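PDB 1FFV: cutm, flavoprotein of carbon monoxide dehydrogenase from Hydrogenophaga pseudoflava, which binds FAD and, as the flavoprotein subunit of carbon monoxide dehydrogenase, probably relays electrons taken from carbon monoxide towards an external acceptor. Local coordinates for residues Ala102-Gln105 with Val106-Arg109; Met75-Glu78 with Asn79-Ile82. All blocks are in the same frame, centred on the assembly; numbering follows the deposited sequence.

How the contacts relate
Both contacts are local turns of the FAD-binding part of the chain, their centres about 9 Å apart, and a backbone bond probably joins them, from Asn79 N to Arg107 O at 3.0 Å. Contact 1, in the loop between helices 92-97 and 112-117, is buried and borders the flavin; it relies on a carboxylate folded onto the backbone and an arginine laid over a peptide. Contact 2, where strand 69-73 leads into helix 78-83, is only partly buried. Its chemistry is that of a helix start, with shared carbonyls, a water bridge and a small apolar patch inside. Each also sends an aspartate to a basic side chain of another protein chain.

Contact 1. Residues Ala102-Gln105 with Val106-Arg109; sequences ADPQ and VRNR. With FAD (flavin-adenine dinucleotide), chain J.
Val106 meets Ala102 with one methyl and Asp103 with the other. Its CG1, anti to the backbone N, presses on Ala102 CB at 3.4 Å, a tight fit for two carbons, and the same methyl sits over the face of the flavin's benzenoid ring, 3.9 Å from FAD C9. CG2 lies against the Asp103 carboxylate, whose OD1 folds back to accept Val106 N at 3.0 Å. That bond is almost straight (174°), though the N-H comes in on the syn side from 34° out of the carboxylate plane. Asp103 OD2 makes a salt bridge to a basic side chain of another protein chain, so the carboxylate is gripped at both oxygens. Next comes Arg107, whose backbone N closes a helical turn on Asp103 O. Its side chain bends at chi3 (-57°) and lays one guanidinium face over the peptide joining Asp103 to Pro104, while NH2 runs beside the proline ring. At the edge NH1 donates to Ile101 O and, at 3.0 Å, to water 1, which in turn donates weakly to Ala102 O. With an alanine here, Ile101 O and water 1 would probably lose their donor and the Asp103-Pro104 peptide its flat cover. Asn108 N bonds Gln105 O at 3.1 Å, and its CG sits by Pro104 O. Arg109 N bonds Val106 O, extending the turn, but its side chain leads off towards His35 and Asn55. The result is a short, irregular helical turn forming part of the flavin site: Ala102 N points a weak hydrogen bond at FAD O4 (3.4 Å), and the Asp103 side chain lies about 7 Å from an iron-sulfur cluster, placing the loop beside both redox groups, as befits a molybdenum hydroxylase flavoprotein.

Contact 2. Residues Met75-Glu78 with Asn79-Ile82; sequences MTVE and NDLI
Leu81 turns back from the first turn of helix 78-83 onto Thr76 and Glu78, with Val77 as the N-cap residue between them. Followed outward, the leucine starts with CB resting on Glu78 O at 3.1 Å. Its chi1 of -142° lies off the staggered positions, and beyond CG the two methyls part company. CD1 meets Thr76 CG2 at 3.7 Å, the two side chains crossing at about a right angle. CD2 runs alongside the glutamate and ends 3.8 Å from Glu78 OE2, an apolar neighbour for an oxygen that is satisfied by a hydrogen bond from His125 NE2. The threonine methyl can reach inward because it stands anti to the backbone N; OG1, on another branch, bonds Gly73 O instead. Ile112, from helix 112-117, packs on both Thr76 and Leu81 and adds to this apolar patch.

A valine at the N-cap has no polar side-chain atom to offer the helix, and the backbone does the work. Val77 O takes two weak bonds, from Asp80 N at 2.9 Å and from Leu81 N at 3.2 Å, the second already of the i to i+4 kind; Ile82 N on Glu78 O continues it with a straighter bond. Asp80, three residues past the cap, sends OD1 out to a basic side chain of another protein chain, with which it forms a salt bridge. Its other oxygen closes the turn at one remove: water 2 accepts Val77 N at 3.0 Å and gives a weak bond to Asp80 OD2 at 2.8 Å.

Contact 1. Residues Ala102-Gln105 with Val106-Arg109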
# COMPACT_ATOMS: atom_id res chain seq x y z
N ALA C 102 42.81 -2.27 7.55
CA ALA C 102 41.38 -2.18 7.27
C ALA C 102 40.82 -0.75 7.23
O ALA C 102 41.38 0.12 6.56
CB ALA C 102 40.61 -3.02 8.29
N ASP C 103 39.72 -0.52 7.93
CA ASP C 103 39.07 0.79 8.00
C ASP C 103 38.56 1.04 9.43
O ASP C 103 38.67 0.16 10.29
CB ASP C 103 37.93 0.86 6.97
CG ASP C 103 36.82 -0.14 7.23
OD1 ASP C 103 36.29 -0.17 8.37
OD2 ASP C 103 36.45 -0.87 6.29
N PRO C 104 37.98 2.23 9.71
CA PRO C 104 37.51 2.50 11.08
C PRO C 104 36.57 1.46 11.71
O PRO C 104 36.78 1.05 12.85
CB PRO C 104 36.84 3.87 10.95
CG PRO C 104 37.68 4.53 9.90
CD PRO C 104 37.81 3.42 8.87
N GLN C 105 35.55 1.03 10.97
CA GLN C 105 34.60 0.05 11.50
C GLN C 105 35.27 -1.26 11.85
O GLN C 105 35.06 -1.80 12.93
CB GLN C 105 33.47 -0.22 10.51
CG GLN C 105 32.48 0.90 10.39
CD GLN C 105 32.79 1.85 9.25
OE1 GLN C 105 33.94 2.26 9.08
NE2 GLN C 105 31.77 2.19 8.47
N VAL C 106 36.05 -1.79 10.91
CA VAL C 106 36.76 -3.05 11.13
C VAL C 106 37.68 -2.91 12.33
O VAL C 106 37.74 -3.80 13.18
CB VAL C 106 37.56 -3.45 9.87
CG1 VAL C 106 38.31 -4.77 10.10
CG2 VAL C 106 36.62 -3.59 8.67
N ARG C 107 38.34 -1.77 12.45
CA ARG C 107 39.25 -1.54 13.56
C ARG C 107 38.60 -1.41 14.94
O ARG C 107 39.30 -1.36 15.94
CB ARG C 107 40.15 -0.34 13.28
CG ARG C 107 41.21 -0.63 12.23
CD ARG C 107 42.30 0.42 12.27
NE ARG C 107 41.75 1.75 12.08
CZ ARG C 107 41.59 2.32 10.90
NH1 ARG C 107 41.95 1.68 9.79
NH2 ARG C 107 41.04 3.52 10.82
N ASN C 108 37.28 -1.32 14.98
CA ASN C 108 36.55 -1.23 16.25
C ASN C 108 36.24 -2.64 16.77
O ASN C 108 35.74 -2.80 17.88
CB ASN C 108 35.23 -0.47 16.09
CG ASN C 108 35.40 1.04 16.12
OD1 ASN C 108 34.60 1.77 15.52
ND2 ASN C 108 36.41 1.53 16.84
N ARG C 109 36.51 -3.66 15.95
CA ARG C 109 36.23 -5.05 16.33
C ARG C 109 37.46 -5.96 16.19
O ARG C 109 37.74 -6.77 17.07
CB ARG C 109 35.08 -5.61 15.49
CG ARG C 109 33.73 -4.90 15.68
CD ARG C 109 33.20 -5.01 17.11
NE ARG C 109 33.08 -6.40 17.54
CZ ARG C 109 32.87 -6.80 18.80
NH1 ARG C 109 32.74 -5.91 19.78
NH2 ARG C 109 32.83 -8.09 19.09
PA FAD J . 38.62 -13.44 14.29
O1A FAD J . 37.90 -14.13 15.38
O2A FAD J . 37.95 -13.07 13.17
O5B FAD J . 39.67 -14.44 13.91
C5B FAD J . 40.56 -14.95 14.88
C4B FAD J . 41.17 -16.23 14.32
O4B FAD J . 42.24 -16.52 15.27
C3B FAD J . 40.34 -17.48 14.43
O3B FAD J . 40.85 -18.60 13.81
C2B FAD J . 40.18 -17.53 15.93
O2B FAD J . 39.66 -18.75 16.33
C1B FAD J . 41.59 -17.30 16.38
N9A FAD J . 41.78 -16.42 17.52
C8A FAD J . 41.30 -15.14 17.68
N7A FAD J . 41.65 -14.60 18.85
C5A FAD J . 42.39 -15.58 19.47
C6A FAD J . 43.08 -15.60 20.75
N6A FAD J . 43.08 -14.61 21.61
N1A FAD J . 43.72 -16.77 21.02
C2A FAD J . 43.75 -17.81 20.17
N3A FAD J . 43.16 -17.88 18.98
C4A FAD J . 42.50 -16.73 18.66
N1 FAD J . 43.98 -7.23 8.55
C2 FAD J . 45.18 -6.72 8.32
O2 FAD J . 46.13 -7.05 8.95
N3 FAD J . 45.42 -5.75 7.31
C4 FAD J . 44.41 -5.29 6.51
O4 FAD J . 44.65 -4.46 5.66
C4X FAD J . 43.08 -5.85 6.75
N5 FAD J . 42.06 -5.44 6.00
C5X FAD J . 40.84 -5.99 6.25
C6 FAD J . 39.78 -5.55 5.46
C7 FAD J . 38.52 -6.03 5.63
C7M FAD J . 37.39 -5.54 4.75
C8 FAD J . 38.26 -7.01 6.65
C8M FAD J . 36.87 -7.56 6.86
C9 FAD J . 39.31 -7.46 7.46
C9A FAD J . 40.59 -6.95 7.27
N10 FAD J . 41.70 -7.37 8.05
C10 FAD J . 42.92 -6.84 7.81
C1' FAD J . 41.49 -8.36 9.15
C2' FAD J . 41.31 -7.98 10.70
O2' FAD J . 42.44 -7.18 10.51
C3' FAD J . 41.24 -9.48 10.87
O3' FAD J . 40.12 -8.77 11.44
C4' FAD J . 41.25 -10.11 12.25
O4' FAD J . 42.24 -10.69 11.34
C5' FAD J . 41.08 -11.59 12.59
O5' FAD J . 41.07 -10.76 13.96
P FAD J . 39.77 -10.84 14.76
O1P FAD J . 40.09 -10.09 16.07
O2P FAD J . 38.67 -10.32 14.10
O3P FAD J . 39.46 -12.26 14.97
O HOH W 1 41.24 3.48 7.52

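Contact 2. Residues Met75-Glu78 with Asn79-Ile82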
# COMPACT_ATOMS: atom_id res chain seq x y z
N MET C 75 42.74 -9.25 23.17
CA MET C 75 41.48 -8.69 22.69
C MET C 75 41.47 -7.18 22.48
O MET C 75 40.41 -6.58 22.28
CB MET C 75 40.33 -9.13 23.59
CG MET C 75 39.92 -10.59 23.41
SD MET C 75 39.48 -10.97 21.70
CE MET C 75 37.82 -10.44 21.67
N THR C 76 42.65 -6.56 22.53
CA THR C 76 42.75 -5.13 22.29
C THR C 76 42.34 -4.90 20.84
O THR C 76 42.84 -5.54 19.92
CB THR C 76 44.18 -4.59 22.47
OG1 THR C 76 44.59 -4.77 23.83
CG2 THR C 76 44.25 -3.10 22.13
N VAL C 77 41.41 -3.98 20.65
CA VAL C 77 40.90 -3.63 19.34
C VAL C 77 41.90 -2.71 18.60
O VAL C 77 42.61 -1.92 19.24
CB VAL C 77 39.49 -3.01 19.53
CG1 VAL C 77 39.34 -1.69 18.83
CG2 VAL C 77 38.43 -4.02 19.13
N GLU C 78 41.98 -2.83 17.28
CA GLU C 78 42.92 -2.03 16.48
C GLU C 78 42.94 -0.52 16.78
O GLU C 78 44.02 0.07 16.90
CB GLU C 78 42.71 -2.26 14.98
CG GLU C 78 42.92 -3.71 14.49
CD GLU C 78 44.38 -4.19 14.57
OE1 GLU C 78 44.62 -5.40 14.37
OE2 GLU C 78 45.29 -3.36 14.80
N ASN C 79 41.76 0.09 16.92
CA ASN C 79 41.68 1.53 17.22
C ASN C 79 42.20 1.89 18.62
O ASN C 79 42.66 3.01 18.85
CB ASN C 79 40.26 2.05 17.03
CG ASN C 79 39.89 2.26 15.57
OD1 ASN C 79 38.72 2.13 15.21
ND2 ASN C 79 40.87 2.61 14.74
N ASP C 80 42.10 0.96 19.56
CA ASP C 80 42.58 1.19 20.92
C ASP C 80 44.09 1.12 20.94
O ASP C 80 44.75 1.64 21.84
CB ASP C 80 41.98 0.16 21.88
CG ASP C 80 40.57 0.51 22.29
OD1 ASP C 80 39.88 1.22 21.53
OD2 ASP C 80 40.15 0.10 23.39
N LEU C 81 44.64 0.47 19.92
CA LEU C 81 46.08 0.33 19.75
C LEU C 81 46.58 1.69 19.26
O LEU C 81 47.62 2.19 19.70
CB LEU C 81 46.35 -0.73 18.70
CG LEU C 81 47.52 -1.68 18.90
CD1 LEU C 81 47.33 -2.47 20.19
CD2 LEU C 81 47.61 -2.61 17.70
N ILE C 82 45.80 2.30 18.37
CA ILE C 82 46.11 3.60 17.79
C ILE C 82 45.96 4.74 18.80
O ILE C 82 46.77 5.67 18.81
CB ILE C 82 45.17 3.91 16.60
CG1 ILE C 82 45.40 2.90 15.47
CG2 ILE C 82 45.39 5.33 16.08
CD1 ILE C 82 44.41 3.05 14.33
O HOH W 2 40.05 -2.66 22.99